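PDB 5A07: probable mannosyltransferase KTR4 from Saccharomyces cerevisiae, which belongs to a family of GT-A fold glycosyltransferases, is probably a mannosyltransferase, and binds guanosine-5'-diphosphate together with a manganese ion. Local coordinates for residues I107-R112 against W229-N234; V111-L116 against N142-T147. All coordinates share one frame; numbering follows the deposited sequence.

How the contacts relate
Contacts 1 and 2 start from the same part of the chain and share Val111 and Arg112, where strand 105-110 runs out into the loop before helix 116-131. Contact 1 joins that strand to strand 227-230 and leads to the manganese ion and the ribose and phosphates of GDP; contact 2 joins the loop to the one after strand 138-142 and leads to the guanine. Their centres lie about 11 Å apart. They also touch directly, Pro233 CG of contact 1 lying 4.1 Å from Asp115 CB of contact 2. Between them they supply eight of the fourteen residues that line the GDP pocket.

Contact 1 of 2, residues I107-R112 against W229-N234; sequences ILSLVR and WRLEPN. With MN (manganese (II) ion), chain G; GDP (guanosine-5'-diphosphate), chain F.
Two parallel neighbours in the central sheet of the GT-A fold, strands 105-110 and 227-230, meet here and end at the nucleotide. Leu108 joins them through both its backbone polar atoms: its N donates to Trp229 O (2.7 Å), and its O accepts from Leu231 N (2.8 Å) nearly along the C=O axis. Parallel bridges pair Ile107 with Trp229 and Leu108 with Arg230, so the side chains of Ile107 and Trp229 share one face of the sheet. On that face Ile107 CG2 reaches Leu231 CB at 4.0 Å, the two side chains lying side by side and pointing the same way; CG2 is anti to the backbone N of Ile107, CG1 being turned beside that N (chi1 -61°). Helix 116-131 touches Ile107, Ser109 and Trp229.

Beyond the bridged pairs, a water takes over the link between the strands. It accepts from Leu110 N, donates to Leu231 O and lies within hydrogen-bonding distance of GDP O3', which itself donates to Leu110 O (2.7 Å). This is the strand-end nucleotide site expected of a GT-A glycosyltransferase, with the metal held just past strand 227-230. Glu232 OE1 binds manganese at 2.2 Å, alongside His381, GDP O3B and O2A and two waters, one of which donates to Pro233 O. The other carboxylate oxygen, OE2, accepts from Arg230 NH2 at 3.0 Å in a salt bridge lying close to the guanidinium plane, which would help fix the carboxylate's rotation; Arg230 NH1 pairs in turn with Asp354 and Glu322. Past the metal ligand, Val111 CG1 slides alongside Pro233 CG at 3.7 Å, and Pro233 CD approaches GDP O3'.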
loop_
_atom_site.group_PDB
_atom_site.type_symbol
_atom_site.label_atom_id
_atom_site.label_comp_id
_atom_site.label_asym_id
_atom_site.label_seq_id
_atom_site.Cartn_x
_atom_site.Cartn_y
_atom_site.Cartn_z
ATOM N N ILE B 107 -14.234 -4.840 3.521
ATOM C CA ILE B 107 -13.069 -5.611 3.131
ATOM C C ILE B 107 -13.164 -5.892 1.675
ATOM O O ILE B 107 -14.208 -6.321 1.222
ATOM C CB ILE B 107 -13.003 -6.883 3.935
ATOM C CG1 ILE B 107 -12.886 -6.491 5.392
ATOM C CG2 ILE B 107 -11.763 -7.639 3.538
ATOM C CD1 ILE B 107 -13.480 -7.494 6.229
ATOM N N LEU B 108 -12.148 -5.532 0.904
ATOM C CA LEU B 108 -12.191 -5.621 -0.524
ATOM C C LEU B 108 -11.193 -6.612 -1.073
ATOM O O LEU B 108 -10.013 -6.587 -0.706
ATOM C CB LEU B 108 -11.870 -4.250 -1.149
ATOM C CG LEU B 108 -11.661 -4.264 -2.670
ATOM C CD1 LEU B 108 -12.930 -4.566 -3.445
ATOM C CD2 LEU B 108 -11.110 -2.928 -3.153
ATOM N N SER B 109 -11.618 -7.483 -1.998
ATOM C CA SER B 109 -10.692 -8.342 -2.689
ATOM C C SER B 109 -11.023 -8.362 -4.190
ATOM O O SER B 109 -12.151 -8.702 -4.579
ATOM C CB SER B 109 -10.749 -9.808 -2.218
ATOM O OG SER B 109 -10.750 -9.995 -0.811
ATOM N N LEU B 110 -9.998 -8.110 -4.977
ATOM C CA LEU B 110 -10.014 -8.333 -6.395
ATOM C C LEU B 110 -9.412 -9.666 -6.594
ATOM O O LEU B 110 -8.228 -9.852 -6.299
ATOM C CB LEU B 110 -9.138 -7.285 -7.078
ATOM C CG LEU B 110 -8.949 -7.431 -8.568
ATOM C CD1 LEU B 110 -10.240 -7.048 -9.307
ATOM C CD2 LEU B 110 -7.777 -6.612 -9.123
ATOM N N VAL B 111 -10.216 -10.629 -7.100
ATOM C CA VAL B 111 -9.753 -11.986 -7.245
ATOM C C VAL B 111 -10.394 -12.680 -8.444
ATOM O O VAL B 111 -11.430 -12.224 -8.924
ATOM C CB VAL B 111 -10.110 -12.861 -6.021
ATOM C CG1 VAL B 111 -9.188 -12.523 -4.849
ATOM C CG2 VAL B 111 -11.503 -12.630 -5.535
ATOM N N ARG B 112 -9.736 -13.759 -8.870
ATOM C CA ARG B 112 -10.207 -14.588 -9.941
ATOM C C ARG B 112 -10.991 -15.747 -9.353
ATOM O O ARG B 112 -10.878 -16.070 -8.175
ATOM C CB ARG B 112 -9.035 -15.110 -10.738
ATOM C CG ARG B 112 -8.295 -14.067 -11.554
ATOM C CD ARG B 112 -6.910 -14.540 -11.992
ATOM N NE ARG B 112 -6.137 -14.454 -10.740
ATOM C CZ ARG B 112 -4.882 -14.048 -10.605
ATOM N NH1 ARG B 112 -4.181 -13.706 -11.665
ATOM N NH2 ARG B 112 -4.345 -13.963 -9.384
ATOM N N TRP B 229 -10.522 -2.061 3.325
ATOM C CA TRP B 229 -9.406 -2.856 3.730
ATOM C C TRP B 229 -9.171 -3.789 2.542
ATOM O O TRP B 229 -9.942 -4.740 2.339
ATOM C CB TRP B 229 -9.803 -3.600 5.013
ATOM C CG TRP B 229 -8.742 -4.451 5.641
ATOM C CD1 TRP B 229 -7.802 -5.208 4.998
ATOM C CD2 TRP B 229 -8.567 -4.678 7.042
ATOM N NE1 TRP B 229 -6.990 -5.875 5.940
ATOM C CE2 TRP B 229 -7.446 -5.559 7.197
ATOM C CE3 TRP B 229 -9.241 -4.234 8.180
ATOM C CZ2 TRP B 229 -7.010 -5.980 8.451
ATOM C CZ3 TRP B 229 -8.769 -4.582 9.415
ATOM C CH2 TRP B 229 -7.644 -5.458 9.543
ATOM N N ARG B 230 -8.081 -3.609 1.823
ATOM C CA ARG B 230 -7.662 -4.511 0.769
ATOM C C ARG B 230 -7.085 -5.822 1.294
ATOM O O ARG B 230 -6.119 -5.809 2.057
ATOM C CB ARG B 230 -6.654 -3.843 -0.136
ATOM C CG ARG B 230 -6.119 -4.713 -1.271
ATOM C CD ARG B 230 -5.359 -3.781 -2.161
ATOM N NE ARG B 230 -4.524 -4.470 -3.093
ATOM C CZ ARG B 230 -3.765 -3.848 -3.964
ATOM N NH1 ARG B 230 -3.771 -2.528 -4.062
ATOM N NH2 ARG B 230 -3.012 -4.543 -4.771
ATOM N N LEU B 231 -7.642 -6.937 0.796
ATOM C CA LEU B 231 -7.243 -8.289 1.127
ATOM C C LEU B 231 -6.861 -9.041 -0.148
ATOM O O LEU B 231 -7.567 -8.969 -1.163
ATOM C CB LEU B 231 -8.417 -9.004 1.769
ATOM C CG LEU B 231 -8.090 -10.367 2.318
ATOM C CD1 LEU B 231 -7.140 -10.298 3.510
ATOM C CD2 LEU B 231 -9.403 -11.001 2.743
ATOM N N GLU B 232 -5.710 -9.712 -0.134
ATOM C CA GLU B 232 -5.267 -10.506 -1.277
ATOM C C GLU B 232 -5.218 -11.990 -0.891
ATOM O O GLU B 232 -5.220 -12.334 0.293
ATOM C CB GLU B 232 -3.865 -10.113 -1.734
ATOM C CG GLU B 232 -3.828 -8.738 -2.354
ATOM C CD GLU B 232 -2.711 -8.505 -3.354
ATOM O OE1 GLU B 232 -1.770 -9.331 -3.482
ATOM O OE2 GLU B 232 -2.675 -7.362 -3.851
ATOM N N PRO B 233 -5.249 -12.845 -1.894
ATOM C CA PRO B 233 -5.165 -14.269 -1.590
ATOM C C PRO B 233 -3.847 -14.655 -0.917
ATOM O O PRO B 233 -2.815 -14.039 -1.175
ATOM C CB PRO B 233 -5.240 -14.937 -2.973
ATOM C CG PRO B 233 -5.907 -13.945 -3.817
ATOM C CD PRO B 233 -5.406 -12.621 -3.319
ATOM N N ASN B 234 -3.900 -15.713 -0.113
ATOM C CA ASN B 234 -2.668 -16.327 0.402
ATOM C C ASN B 234 -1.835 -15.437 1.377
ATOM O O ASN B 234 -0.632 -15.481 1.362
ATOM C CB ASN B 234 -1.775 -16.765 -0.760
ATOM C CG ASN B 234 -0.820 -17.863 -0.348
ATOM O OD1 ASN B 234 -1.054 -18.568 0.635
ATOM N ND2 ASN B 234 0.294 -17.976 -1.059
HETATM MN MN MN G . -0.490 -10.958 -4.150
HETATM P PB GDP F . 1.345 -9.585 -6.665
HETATM O O1B GDP F . 2.249 -10.713 -6.992
HETATM O O2B GDP F . 1.667 -8.287 -7.136
HETATM O O3B GDP F . 0.857 -9.653 -5.267
HETATM O O3A GDP F . 0.122 -9.898 -7.685
HETATM P PA GDP F . -1.210 -10.742 -7.521
HETATM O O1A GDP F . -1.390 -11.757 -8.564
HETATM O O2A GDP F . -1.518 -11.218 -6.162
HETATM O "O5'" GDP F . -2.271 -9.631 -7.883
HETATM C "C5'" GDP F . -2.781 -8.574 -7.059
HETATM C "C4'" GDP F . -4.255 -8.729 -6.727
HETATM O "O4'" GDP F . -4.985 -8.627 -7.957
HETATM C "C3'" GDP F . -4.630 -10.055 -6.087
HETATM O "O3'" GDP F . -5.777 -9.844 -5.227
HETATM C "C2'" GDP F . -4.982 -10.925 -7.304
HETATM O "O2'" GDP F . -5.932 -11.933 -6.984
HETATM C "C1'" GDP F . -5.613 -9.904 -8.185
HETATM N N9 GDP F . -5.440 -10.162 -9.634
HETATM C C8 GDP F . -4.295 -10.207 -10.364
HETATM N N7 GDP F . -4.614 -10.412 -11.705
HETATM C C5 GDP F . -5.979 -10.471 -11.785
HETATM C C6 GDP F . -6.939 -10.652 -12.890
HETATM O O6 GDP F . -6.402 -10.781 -14.037
HETATM N N1 GDP F . -8.244 -10.680 -12.586
HETATM C C2 GDP F . -8.709 -10.571 -11.285
HETATM N N2 GDP F . -10.017 -10.616 -11.055
HETATM N N3 GDP F . -7.858 -10.406 -10.226
HETATM C C4 GDP F . -6.534 -10.295 -10.440
HETATM O O HOH W 1 -7.190 -7.808 -3.643
HETATM O O HOH W 2 -1.881 -12.706 -3.293
HETATM O O HOH W 3 0.868 -12.787 -4.807
#

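Contact 2 of 2, residues V111-L116 against N142-T147; sequences VRNSDL and NDEEFT. With GDP (guanosine-5'-diphosphate), chain F.
Asn113 faces the backbone of 142-147 with both ends of its amide. OD1 accepts from Thr147 N (2.9 Å), the donor tilted 35° from the carbonyl plane, while ND2 donates to Glu145 O (3.0 Å) with that oxygen in the amide plane; two nearly straight bonds thus hold the amide's rotation. A water accepts from Asn113 N and Asn142 ND2 and donates to Glu144 OE1, tying the two loops together.

Apolar contact comes from Val111 CG2, which crosses to Phe146 CE1 at 3.9 Å with the side chains about at right angles. Phe150 of helix 148-156 touches Val111, Asn113 and Phe146.

Charged groups order the first loop from within. Asp115 OD2 takes Arg112 N on its anti side and Arg112 NE on its syn side (3.0 Å), and the bend at chi3 (-74°) sets one face of the guanidinium against the imidazole part of guanine.

The Watson-Crick edge of the base is met mainly by 142-147: Asp143 OD1 accepts from GDP N1 (2.7 Å) and Asn142 OD1 from GDP N2 (2.9 Å), which also bonds weakly to Val111 O (3.0 Å). Asn142 OD1 also receives Glu144 N from above its carbonyl plane, closing an Asx turn at the guanine-binding edge of the GDP pocket.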
loop_
_atom_site.group_PDB
_atom_site.type_symbol
_atom_site.label_atom_id
_atom_site.label_comp_id
_atom_site.label_asym_id
_atom_site.label_seq_id
_atom_site.Cartn_x
_atom_site.Cartn_y
_atom_site.Cartn_z
ATOM N N VAL B 111 -10.216 -10.629 -7.100
ATOM C CA VAL B 111 -9.753 -11.986 -7.245
ATOM C C VAL B 111 -10.394 -12.680 -8.444
ATOM O O VAL B 111 -11.430 -12.224 -8.924
ATOM C CB VAL B 111 -10.110 -12.861 -6.021
ATOM C CG1 VAL B 111 -9.188 -12.523 -4.849
ATOM C CG2 VAL B 111 -11.503 -12.630 -5.535
ATOM N N ARG B 112 -9.736 -13.759 -8.870
ATOM C CA ARG B 112 -10.207 -14.588 -9.941
ATOM C C ARG B 112 -10.991 -15.747 -9.353
ATOM O O ARG B 112 -10.878 -16.070 -8.175
ATOM C CB ARG B 112 -9.035 -15.110 -10.738
ATOM C CG ARG B 112 -8.295 -14.067 -11.554
ATOM C CD ARG B 112 -6.910 -14.540 -11.992
ATOM N NE ARG B 112 -6.137 -14.454 -10.740
ATOM C CZ ARG B 112 -4.882 -14.048 -10.605
ATOM N NH1 ARG B 112 -4.181 -13.706 -11.665
ATOM N NH2 ARG B 112 -4.345 -13.963 -9.384
ATOM N N ASN B 113 -11.849 -16.377 -10.173
ATOM C CA ASN B 113 -12.529 -17.611 -9.738
ATOM C C ASN B 113 -11.571 -18.662 -9.217
ATOM O O ASN B 113 -11.839 -19.372 -8.208
ATOM C CB ASN B 113 -13.456 -18.168 -10.870
ATOM C CG ASN B 113 -14.732 -17.308 -11.014
ATOM O OD1 ASN B 113 -15.531 -17.185 -10.090
ATOM N ND2 ASN B 113 -14.879 -16.672 -12.156
ATOM N N SER B 114 -10.430 -18.739 -9.881
ATOM C CA SER B 114 -9.415 -19.698 -9.555
ATOM C C SER B 114 -8.716 -19.373 -8.234
ATOM O O SER B 114 -7.977 -20.213 -7.778
ATOM C CB SER B 114 -8.351 -19.785 -10.669
ATOM O OG SER B 114 -7.720 -18.573 -10.817
ATOM N N ASP B 115 -9.003 -18.217 -7.594
ATOM C CA ASP B 115 -8.289 -17.855 -6.345
ATOM C C ASP B 115 -9.098 -18.292 -5.172
ATOM O O ASP B 115 -8.794 -17.959 -4.017
ATOM C CB ASP B 115 -8.104 -16.350 -6.295
ATOM C CG ASP B 115 -7.063 -15.871 -7.247
ATOM O OD1 ASP B 115 -5.995 -16.528 -7.327
ATOM O OD2 ASP B 115 -7.279 -14.868 -7.954
ATOM N N LEU B 116 -10.172 -19.037 -5.419
ATOM C CA LEU B 116 -11.095 -19.344 -4.338
ATOM C C LEU B 116 -10.460 -19.921 -3.049
ATOM O O LEU B 116 -10.670 -19.405 -1.942
ATOM C CB LEU B 116 -12.215 -20.310 -4.788
ATOM C CG LEU B 116 -13.112 -20.714 -3.676
ATOM C CD1 LEU B 116 -13.923 -19.557 -3.157
ATOM C CD2 LEU B 116 -14.052 -21.806 -4.266
ATOM N N ASN B 142 -14.131 -8.781 -9.861
ATOM C CA ASN B 142 -13.423 -9.586 -10.820
ATOM C C ASN B 142 -13.646 -9.006 -12.231
ATOM O O ASN B 142 -14.700 -8.419 -12.477
ATOM C CB ASN B 142 -14.007 -11.014 -10.678
ATOM C CG ASN B 142 -13.276 -12.090 -11.502
ATOM O OD1 ASN B 142 -12.349 -11.866 -12.296
ATOM N ND2 ASN B 142 -13.725 -13.322 -11.279
ATOM N N ASP B 143 -12.696 -9.202 -13.129
ATOM C CA ASP B 143 -12.886 -8.801 -14.531
ATOM C C ASP B 143 -13.790 -9.790 -15.294
ATOM O O ASP B 143 -14.284 -9.433 -16.341
ATOM C CB ASP B 143 -11.547 -8.654 -15.273
ATOM C CG ASP B 143 -10.705 -9.906 -15.253
ATOM O OD1 ASP B 143 -10.422 -10.480 -14.177
ATOM O OD2 ASP B 143 -10.246 -10.342 -16.320
ATOM N N GLU B 144 -13.953 -11.012 -14.778
ATOM C CA GLU B 144 -14.921 -12.005 -15.286
ATOM C C GLU B 144 -15.984 -12.110 -14.267
ATOM O O GLU B 144 -15.777 -11.675 -13.136
ATOM C CB GLU B 144 -14.259 -13.350 -15.386
ATOM C CG GLU B 144 -13.181 -13.453 -16.412
ATOM C CD GLU B 144 -12.619 -14.871 -16.394
ATOM O OE1 GLU B 144 -12.955 -15.638 -15.433
ATOM O OE2 GLU B 144 -11.865 -15.246 -17.327
ATOM N N GLU B 145 -17.111 -12.740 -14.620
ATOM C CA GLU B 145 -18.207 -12.963 -13.700
ATOM C C GLU B 145 -17.790 -14.026 -12.687
ATOM O O GLU B 145 -17.250 -15.034 -13.053
ATOM C CB GLU B 145 -19.474 -13.482 -14.374
ATOM C CG GLU B 145 -19.902 -12.816 -15.679
ATOM C CD GLU B 145 -20.661 -11.490 -15.536
ATOM O OE1 GLU B 145 -21.275 -11.178 -14.469
ATOM O OE2 GLU B 145 -20.639 -10.734 -16.545
ATOM N N PHE B 146 -18.102 -13.822 -11.443
ATOM C CA PHE B 146 -17.904 -14.880 -10.431
ATOM C C PHE B 146 -18.885 -16.020 -10.685
ATOM O O PHE B 146 -20.078 -15.764 -10.904
ATOM C CB PHE B 146 -18.131 -14.299 -9.030
ATOM C CG PHE B 146 -16.981 -13.457 -8.525
ATOM C CD1 PHE B 146 -15.788 -14.061 -8.199
ATOM C CD2 PHE B 146 -17.102 -12.097 -8.381
ATOM C CE1 PHE B 146 -14.710 -13.332 -7.701
ATOM C CE2 PHE B 146 -16.024 -11.348 -7.876
ATOM C CZ PHE B 146 -14.833 -11.977 -7.550
ATOM N N THR B 147 -18.435 -17.258 -10.575
ATOM C CA THR B 147 -19.356 -18.372 -10.660
ATOM C C THR B 147 -20.184 -18.538 -9.386
ATOM O O THR B 147 -19.759 -18.131 -8.276
ATOM C CB THR B 147 -18.594 -19.647 -10.950
ATOM O OG1 THR B 147 -17.747 -19.963 -9.826
ATOM C CG2 THR B 147 -17.746 -19.512 -12.184
HETATM P PB GDP F . 1.345 -9.585 -6.665
HETATM O O1B GDP F . 2.249 -10.713 -6.992
HETATM O O2B GDP F . 1.667 -8.287 -7.136
HETATM O O3B GDP F . 0.857 -9.653 -5.267
HETATM O O3A GDP F . 0.122 -9.898 -7.685
HETATM P PA GDP F . -1.210 -10.742 -7.521
HETATM O O1A GDP F . -1.390 -11.757 -8.564
HETATM O O2A GDP F . -1.518 -11.218 -6.162
HETATM O "O5'" GDP F . -2.271 -9.631 -7.883
HETATM C "C5'" GDP F . -2.781 -8.574 -7.059
HETATM C "C4'" GDP F . -4.255 -8.729 -6.727
HETATM O "O4'" GDP F . -4.985 -8.627 -7.957
HETATM C "C3'" GDP F . -4.630 -10.055 -6.087
HETATM O "O3'" GDP F . -5.777 -9.844 -5.227
HETATM C "C2'" GDP F . -4.982 -10.925 -7.304
HETATM O "O2'" GDP F . -5.932 -11.933 -6.984
HETATM C "C1'" GDP F . -5.613 -9.904 -8.185
HETATM N N9 GDP F . -5.440 -10.162 -9.634
HETATM C C8 GDP F . -4.295 -10.207 -10.364
HETATM N N7 GDP F . -4.614 -10.412 -11.705
HETATM C C5 GDP F . -5.979 -10.471 -11.785
HETATM C C6 GDP F . -6.939 -10.652 -12.890
HETATM O O6 GDP F . -6.402 -10.781 -14.037
HETATM N N1 GDP F . -8.244 -10.680 -12.586
HETATM C C2 GDP F . -8.709 -10.571 -11.285
HETATM N N2 GDP F . -10.017 -10.616 -11.055
HETATM N N3 GDP F . -7.858 -10.406 -10.226
HETATM C C4 GDP F . -6.534 -10.295 -10.440
HETATM O O HOH W 4 -12.036 -15.273 -12.925
#